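Protein DJ-1 homolog D (Arabidopsis thaliana, PDB 4OGG) belongs to the DJ-1/PfpI family and carries two DJ-1-like alpha/beta regions, each with a modified cysteine, in a single chain. Local coordinates at residues 18-23 / 178-183; 26-31 / 218-223. One frame throughout, in Å; residues are numbered along the deposited sequence.

How the contacts relate
Contact 1 joins helices 15-27 and 176-186 within the first DJ-1/PfpI region, whereas contact 2 joins the end of helix 15-27 to the end of helix 208-221 in the second region. Their centres lie about 8 Å apart, and helix 15-27 serves both. I180 is a direct bridge: its CG2 is 3.9 Å from F28 CE2 and its CD1 branch belongs to contact 1. Q181 adds a polar tie, with NE2 2.9 Å from A220 O, a probable hydrogen bond. Both contacts are buried apolar packing. A link to the first modified cysteine is indirect: F179 touches I117, the residue just before that cysteine.

Contact 1 of 2, residues 18-23 / 178-183; sequences VMVPFQ and EFIQLF
V20 and I180 meet methyl to methyl between two helices of the first DJ-1/PfpI region, an alpha/beta fold built around a mixed sheet with strand order 2-1-3-4-6-5. Helix 15-27 belongs to the connection between the neighbouring parallel strands 3-8 and 30-35; helix 176-186 follows strand 167-170, on which F179 and F183 rest. The backbones are closest at P21 and I180, whose CA atoms are 6.8 Å apart.

I180 does most of the reaching. Its CG1 stands beside the backbone N and anti to the carbonyl carbon (chi1 -65°), and the chain then runs on extended (chi2 173°), which carries CD1 well out from its own helix. That single methyl meets V20 CG1 at 3.7 Å, the two side chains crossing at about a right angle. V20 offers this branch because CG1 is turned anti to the backbone N (chi1 177°), leaving CG2 on the side of the N.

The same CD1 also approaches the main chain of the next residue, lying 4.2 Å from P21 CA. P21 directs its CB toward helix 176-186, but its ring keeps a looser distance. As a proline it has no N-H to give to the turn before, and helix 15-27 is kinked here; the helical pattern is nevertheless kept up by F22 N, which bonds to V18 O, and by Q23 N, which bonds to M19 O.

Helix 208-221 of the second region closes over the same spot, with Q216 against V20 and A220 against I180. Nearby, the amide of Q23 is held at both ends, its OE1 by H369 ND1 and its NE2 by the carbonyl oxygen of W366.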
ATOM      1  N   VAL C  18       4.323  21.648  -0.780  1.00 12.49           N
ATOM      2  CA  VAL C  18       5.723  22.047  -0.801  1.00 12.74           C
ATOM      3  C   VAL C  18       6.175  22.183  -2.254  1.00 12.66           C
ATOM      4  O   VAL C  18       6.802  23.178  -2.634  1.00 12.78           O
ATOM      5  CB  VAL C  18       6.654  21.036  -0.062  1.00 11.47           C
ATOM      6  CG1 VAL C  18       6.478  19.630  -0.618  1.00 12.36           C
ATOM      7  CG2 VAL C  18       8.119  21.486  -0.208  1.00 12.33           C
ATOM      8  N   MET C  19       5.825  21.206  -3.084  1.00 13.20           N
ATOM      9  CA  MET C  19       6.264  21.228  -4.472  1.00 13.07           C
ATOM     10  C   MET C  19       5.664  22.306  -5.366  1.00 13.04           C
ATOM     11  O   MET C  19       6.377  22.888  -6.177  1.00 13.03           O
ATOM     12  CB  MET C  19       6.056  19.855  -5.122  1.00 14.41           C
ATOM     13  CG  MET C  19       6.823  19.684  -6.426  1.00 12.95           C
ATOM     14  SD  MET C  19       8.605  19.995  -6.240  1.00 14.81           S
ATOM     15  CE  MET C  19       9.222  18.332  -5.916  1.00 18.64           C
ATOM     16  N   VAL C  20       4.370  22.578  -5.239  1.00 14.02           N
ATOM     17  CA  VAL C  20       3.763  23.596  -6.090  1.00 14.51           C
ATOM     18  C   VAL C  20       4.409  24.968  -5.861  1.00 13.85           C
ATOM     19  O   VAL C  20       4.869  25.600  -6.807  1.00 15.69           O
ATOM     20  CB  VAL C  20       2.229  23.672  -5.891  1.00 13.77           C
ATOM     21  CG1 VAL C  20       1.646  24.794  -6.745  1.00 14.23           C
ATOM     22  CG2 VAL C  20       1.593  22.347  -6.301  1.00 13.78           C
ATOM     23  N   PRO C  21       4.463  25.444  -4.605  1.00 13.96           N
ATOM     24  CA  PRO C  21       5.092  26.755  -4.420  1.00 14.48           C
ATOM     25  C   PRO C  21       6.585  26.728  -4.741  1.00 14.00           C
ATOM     26  O   PRO C  21       7.134  27.702  -5.259  1.00 13.53           O
ATOM     27  CB  PRO C  21       4.800  27.078  -2.952  1.00 15.11           C
ATOM     28  CG  PRO C  21       4.704  25.731  -2.315  1.00 14.78           C
ATOM     29  CD  PRO C  21       3.917  24.938  -3.334  1.00 13.97           C
ATOM     30  N   PHE C  22       7.237  25.605  -4.455  1.00 12.74           N
ATOM     31  CA  PHE C  22       8.671  25.464  -4.728  1.00 13.00           C
ATOM     32  C   PHE C  22       8.980  25.666  -6.207  1.00 12.90           C
ATOM     33  O   PHE C  22       9.894  26.411  -6.566  1.00 14.42           O
ATOM     34  CB  PHE C  22       9.168  24.074  -4.299  1.00 11.75           C
ATOM     35  CG  PHE C  22      10.635  23.835  -4.568  1.00 14.23           C
ATOM     36  CD1 PHE C  22      11.609  24.640  -3.974  1.00 14.41           C
ATOM     37  CD2 PHE C  22      11.043  22.804  -5.411  1.00 13.68           C
ATOM     38  CE1 PHE C  22      12.966  24.421  -4.215  1.00 13.68           C
ATOM     39  CE2 PHE C  22      12.401  22.575  -5.660  1.00 14.86           C
ATOM     40  CZ  PHE C  22      13.362  23.387  -5.060  1.00 12.89           C
ATOM     41  N   GLN C  23       8.221  25.005  -7.072  1.00 12.73           N
ATOM     42  CA  GLN C  23       8.466  25.118  -8.503  1.00 13.90           C
ATOM     43  C   GLN C  23       7.797  26.319  -9.161  1.00 14.33           C
ATOM     44  O   GLN C  23       8.354  26.912 -10.086  1.00 15.08           O
ATOM     45  CB  GLN C  23       8.052  23.821  -9.199  1.00 14.77           C
ATOM     46  CG  GLN C  23       8.753  22.607  -8.612  1.00 15.29           C
ATOM     47  CD  GLN C  23       8.528  21.355  -9.420  1.00 15.54           C
ATOM     48  OE1 GLN C  23       7.391  20.915  -9.600  1.00 16.34           O
ATOM     49  NE2 GLN C  23       9.613  20.768  -9.913  1.00 14.78           N
ATOM     50  N   GLU C 178      -4.589  31.549  -5.841  1.00 13.11           N
ATOM     51  CA  GLU C 178      -4.666  32.857  -5.198  1.00 13.43           C
ATOM     52  C   GLU C 178      -3.611  32.991  -4.099  1.00 14.42           C
ATOM     53  O   GLU C 178      -3.064  34.069  -3.880  1.00 14.08           O
ATOM     54  CB  GLU C 178      -6.068  33.081  -4.618  1.00 14.60           C
ATOM     55  CG  GLU C 178      -6.190  34.355  -3.795  1.00 15.88           C
ATOM     56  CD  GLU C 178      -7.604  34.623  -3.309  1.00 18.22           C
ATOM     57  OE1 GLU C 178      -8.401  33.665  -3.202  1.00 19.39           O
ATOM     58  OE2 GLU C 178      -7.914  35.797  -3.018  1.00 20.88           O
ATOM     59  N   PHE C 179      -3.327  31.880  -3.424  1.00 13.54           N
ATOM     60  CA  PHE C 179      -2.333  31.834  -2.351  1.00 13.98           C
ATOM     61  C   PHE C 179      -0.990  32.309  -2.893  1.00 14.35           C
ATOM     62  O   PHE C 179      -0.373  33.236  -2.364  1.00 13.34           O
ATOM     63  CB  PHE C 179      -2.214  30.391  -1.847  1.00 13.76           C
ATOM     64  CG  PHE C 179      -1.208  30.195  -0.735  1.00 12.81           C
ATOM     65  CD1 PHE C 179      -1.375  30.813   0.499  1.00 11.73           C
ATOM     66  CD2 PHE C 179      -0.136  29.320  -0.905  1.00 13.37           C
ATOM     67  CE1 PHE C 179      -0.490  30.557   1.558  1.00 13.28           C
ATOM     68  CE2 PHE C 179       0.755  29.056   0.141  1.00 12.06           C
ATOM     69  CZ  PHE C 179       0.577  29.674   1.378  1.00 12.22           C
ATOM     70  N   ILE C 180      -0.550  31.665  -3.966  1.00 13.78           N
ATOM     71  CA  ILE C 180       0.718  31.996  -4.592  1.00 14.40           C
ATOM     72  C   ILE C 180       0.698  33.393  -5.216  1.00 15.10           C
ATOM     73  O   ILE C 180       1.675  34.137  -5.117  1.00 13.74           O
ATOM     74  CB  ILE C 180       1.073  30.928  -5.655  1.00 15.15           C
ATOM     75  CG1 ILE C 180       1.306  29.584  -4.953  1.00 15.13           C
ATOM     76  CG2 ILE C 180       2.293  31.359  -6.458  1.00 15.17           C
ATOM     77  CD1 ILE C 180       1.501  28.402  -5.886  1.00 13.94           C
ATOM     78  N   GLN C 181      -0.414  33.758  -5.848  1.00 14.53           N
ATOM     79  CA  GLN C 181      -0.506  35.079  -6.469  1.00 16.01           C
ATOM     80  C   GLN C 181      -0.351  36.186  -5.428  1.00 14.59           C
ATOM     81  O   GLN C 181       0.379  37.156  -5.642  1.00 14.36           O
ATOM     82  CB  GLN C 181      -1.846  35.245  -7.191  1.00 16.51           C
ATOM     83  CG  GLN C 181      -1.861  36.416  -8.162  1.00 18.18           C
ATOM     84  CD  GLN C 181      -3.210  36.610  -8.825  1.00 20.34           C
ATOM     85  OE1 GLN C 181      -4.106  37.237  -8.261  1.00 22.89           O
ATOM     86  NE2 GLN C 181      -3.365  36.063 -10.027  1.00 21.03           N
ATOM     87  N   LEU C 182      -1.032  36.033  -4.299  1.00 14.02           N
ATOM     88  CA  LEU C 182      -0.971  37.022  -3.230  1.00 14.72           C
ATOM     89  C   LEU C 182       0.436  37.138  -2.660  1.00 15.85           C
ATOM     90  O   LEU C 182       0.884  38.228  -2.297  1.00 16.87           O
ATOM     91  CB  LEU C 182      -1.952  36.650  -2.117  1.00 15.62           C
ATOM     92  CG  LEU C 182      -3.437  36.816  -2.448  1.00 15.84           C
ATOM     93  CD1 LEU C 182      -4.283  36.099  -1.416  1.00 14.45           C
ATOM     94  CD2 LEU C 182      -3.784  38.305  -2.503  1.00 13.93           C
ATOM     95  N   PHE C 183       1.133  36.007  -2.588  1.00 15.31           N
ATOM     96  CA  PHE C 183       2.491  35.978  -2.058  1.00 14.08           C
ATOM     97  C   PHE C 183       3.424  36.701  -3.020  1.00 15.61           C
ATOM     98  O   PHE C 183       4.272  37.489  -2.602  1.00 15.43           O
ATOM     99  CB  PHE C 183       2.940  34.526  -1.861  1.00 14.60           C
ATOM    100  CG  PHE C 183       4.263  34.381  -1.157  1.00 12.43           C
ATOM    101  CD1 PHE C 183       4.451  34.903   0.122  1.00 14.82           C
ATOM    102  CD2 PHE C 183       5.310  33.692  -1.759  1.00 14.44           C
ATOM    103  CE1 PHE C 183       5.665  34.734   0.791  1.00 14.12           C
ATOM    104  CE2 PHE C 183       6.528  33.518  -1.099  1.00 13.89           C
ATOM    105  CZ  PHE C 183       6.705  34.039   0.178  1.00 15.45           C
TER

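Contact 2 of 2, residues 26-31 / 218-223; sequences QAFGIT and LQALGC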
ATOM      1  N   GLN C  26       9.852  29.427  -8.406  1.00 14.85           N
ATOM      2  CA  GLN C  26      11.073  29.393  -9.197  1.00 15.36           C
ATOM      3  C   GLN C  26      10.754  29.753 -10.645  1.00 16.15           C
ATOM      4  O   GLN C  26      11.491  30.503 -11.286  1.00 17.71           O
ATOM      5  CB  GLN C  26      11.716  28.006  -9.127  1.00 16.52           C
ATOM      6  CG  GLN C  26      12.468  27.762  -7.834  1.00 17.04           C
ATOM      7  CD  GLN C  26      13.165  26.423  -7.815  1.00 19.77           C
ATOM      8  OE1 GLN C  26      12.544  25.388  -7.579  1.00 19.55           O
ATOM      9  NE2 GLN C  26      14.463  26.433  -8.074  1.00 21.44           N
ATOM     10  N   ALA C  27       9.647  29.227 -11.160  1.00 16.25           N
ATOM     11  CA  ALA C  27       9.262  29.513 -12.537  1.00 17.24           C
ATOM     12  C   ALA C  27       9.055  31.009 -12.735  1.00 17.97           C
ATOM     13  O   ALA C  27       9.254  31.531 -13.834  1.00 18.61           O
ATOM     14  CB  ALA C  27       7.988  28.761 -12.898  1.00 17.56           C
ATOM     15  N   PHE C  28       8.669  31.696 -11.662  1.00 16.43           N
ATOM     16  CA  PHE C  28       8.418  33.130 -11.724  1.00 17.93           C
ATOM     17  C   PHE C  28       9.656  33.983 -11.486  1.00 18.40           C
ATOM     18  O   PHE C  28       9.556  35.205 -11.362  1.00 18.44           O
ATOM     19  CB  PHE C  28       7.334  33.524 -10.721  1.00 16.51           C
ATOM     20  CG  PHE C  28       6.054  32.751 -10.873  1.00 16.47           C
ATOM     21  CD1 PHE C  28       5.728  32.139 -12.080  1.00 14.75           C
ATOM     22  CD2 PHE C  28       5.160  32.658  -9.812  1.00 14.36           C
ATOM     23  CE1 PHE C  28       4.528  31.443 -12.227  1.00 16.25           C
ATOM     24  CE2 PHE C  28       3.959  31.965  -9.952  1.00 15.00           C
ATOM     25  CZ  PHE C  28       3.644  31.357 -11.163  1.00 13.55           C
ATOM     26  N   GLY C  29      10.814  33.338 -11.412  1.00 18.07           N
ATOM     27  CA  GLY C  29      12.055  34.066 -11.218  1.00 19.30           C
ATOM     28  C   GLY C  29      12.487  34.277  -9.781  1.00 19.52           C
ATOM     29  O   GLY C  29      13.323  35.133  -9.505  1.00 21.04           O
ATOM     30  N   ILE C  30      11.925  33.502  -8.862  1.00 17.14           N
ATOM     31  CA  ILE C  30      12.276  33.630  -7.454  1.00 17.56           C
ATOM     32  C   ILE C  30      13.210  32.501  -7.046  1.00 18.12           C
ATOM     33  O   ILE C  30      12.985  31.350  -7.410  1.00 18.05           O
ATOM     34  CB  ILE C  30      11.016  33.556  -6.555  1.00 15.87           C
ATOM     35  CG1 ILE C  30      10.050  34.687  -6.910  1.00 17.07           C
ATOM     36  CG2 ILE C  30      11.411  33.640  -5.086  1.00 15.04           C
ATOM     37  CD1 ILE C  30       8.699  34.582  -6.223  1.00 17.15           C
ATOM     38  N   THR C  31      14.268  32.831  -6.310  1.00 16.39           N
ATOM     39  CA  THR C  31      15.196  31.809  -5.839  1.00 18.15           C
ATOM     40  C   THR C  31      14.554  31.230  -4.589  1.00 16.09           C
ATOM     41  O   THR C  31      14.183  31.973  -3.684  1.00 15.05           O
ATOM     42  CB  THR C  31      16.565  32.412  -5.475  1.00 17.72           C
ATOM     43  OG1 THR C  31      17.193  32.908  -6.662  1.00 20.79           O
ATOM     44  CG2 THR C  31      17.462  31.360  -4.829  1.00 19.30           C
ATOM     45  N   LEU C 218       0.073  28.077 -13.597  1.00 14.43           N
ATOM     46  CA  LEU C 218      -0.548  28.936 -14.600  1.00 16.34           C
ATOM     47  C   LEU C 218      -1.779  29.650 -14.045  1.00 16.58           C
ATOM     48  O   LEU C 218      -2.048  30.799 -14.400  1.00 17.77           O
ATOM     49  CB  LEU C 218      -0.910  28.113 -15.844  1.00 16.61           C
ATOM     50  CG  LEU C 218       0.299  27.554 -16.600  1.00 17.49           C
ATOM     51  CD1 LEU C 218      -0.155  26.572 -17.672  1.00 17.31           C
ATOM     52  CD2 LEU C 218       1.089  28.702 -17.215  1.00 19.14           C
ATOM     53  N   GLN C 219      -2.528  28.977 -13.177  1.00 16.00           N
ATOM     54  CA  GLN C 219      -3.703  29.598 -12.574  1.00 15.74           C
ATOM     55  C   GLN C 219      -3.264  30.709 -11.623  1.00 15.07           C
ATOM     56  O   GLN C 219      -3.967  31.704 -11.452  1.00 14.87           O
ATOM     57  CB  GLN C 219      -4.519  28.581 -11.777  1.00 15.01           C
ATOM     58  CG  GLN C 219      -5.285  27.570 -12.613  1.00 16.66           C
ATOM     59  CD  GLN C 219      -6.085  26.621 -11.749  1.00 17.75           C
ATOM     60  OE1 GLN C 219      -5.547  26.010 -10.825  1.00 16.99           O
ATOM     61  NE2 GLN C 219      -7.376  26.490 -12.043  1.00 18.82           N
ATOM     62  N   ALA C 220      -2.104  30.529 -10.994  1.00 14.25           N
ATOM     63  CA  ALA C 220      -1.594  31.524 -10.051  1.00 15.34           C
ATOM     64  C   ALA C 220      -1.270  32.843 -10.745  1.00 16.97           C
ATOM     65  O   ALA C 220      -1.358  33.915 -10.139  1.00 17.13           O
ATOM     66  CB  ALA C 220      -0.356  30.994  -9.350  1.00 14.34           C
ATOM     67  N   LEU C 221      -0.890  32.754 -12.015  1.00 16.07           N
ATOM     68  CA  LEU C 221      -0.556  33.933 -12.803  1.00 17.09           C
ATOM     69  C   LEU C 221      -1.830  34.677 -13.193  1.00 17.82           C
ATOM     70  O   LEU C 221      -1.789  35.862 -13.518  1.00 17.40           O
ATOM     71  CB  LEU C 221       0.215  33.525 -14.062  1.00 15.30           C
ATOM     72  CG  LEU C 221       1.622  32.957 -13.854  1.00 16.12           C
ATOM     73  CD1 LEU C 221       2.109  32.293 -15.128  1.00 14.59           C
ATOM     74  CD2 LEU C 221       2.566  34.071 -13.432  1.00 14.95           C
ATOM     75  N   GLY C 222      -2.958  33.972 -13.156  1.00 18.08           N
ATOM     76  CA  GLY C 222      -4.227  34.585 -13.509  1.00 18.81           C
ATOM     77  C   GLY C 222      -4.863  33.997 -14.756  1.00 19.65           C
ATOM     78  O   GLY C 222      -5.917  34.458 -15.201  1.00 20.79           O
ATOM     79  N   CYS C 223      -4.233  32.972 -15.319  1.00 18.18           N
ATOM     80  CA  CYS C 223      -4.740  32.325 -16.527  1.00 19.03           C
ATOM     81  C   CYS C 223      -5.963  31.459 -16.255  1.00 19.40           C
ATOM     82  O   CYS C 223      -6.158  30.961 -15.144  1.00 18.45           O
ATOM     83  CB  CYS C 223      -3.659  31.432 -17.151  1.00 18.72           C
ATOM     84  SG  CYS C 223      -2.089  32.231 -17.538  1.00 20.49           S
TER
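F28 and L221, which face each other here, hold matching places in the two halves of the chain: each comes just before the glycine that closes a helix, in QAFG in one half and QALG in the other. They come from opposite directions, and the leucine lies over one face of the phenyl ring. L221 CD2 sits over the face, displaced toward the rim, and makes a CH-pi contact 3.9 Å from the centroid of the F28 ring and 27° off its normal. CD2 is closest to CE1 of F28, at 3.5 Å, while L221 CG is 3.7 Å from both F28 CE1 and F28 CZ. A220 takes the edge instead, its CB near the ring plane and 4.4 Å from F28 CZ.

Each helix finishes in a Schellman motif, with G29 and G222 as the residues of positive phi. In the second, G222 N bonds back to Q219 O and C223 N to L218 O at 3.2 Å; in the first, G29 N bonds to Q26 O. The side chains next to these two helix ends, one in each DJ-1/PfpI region, form the contact, with the backbones well apart.

L221 CG stands beside the backbone N (chi1 -68°), and with chi2 at 166° its methyls are brought to the ring although the CB does not point straight at it. Helix 176-186 supplies I180 and V184 to F28, helix 369-380 supplies M377 to both F28 and L221, and V384 of strand 383-386 also touches both.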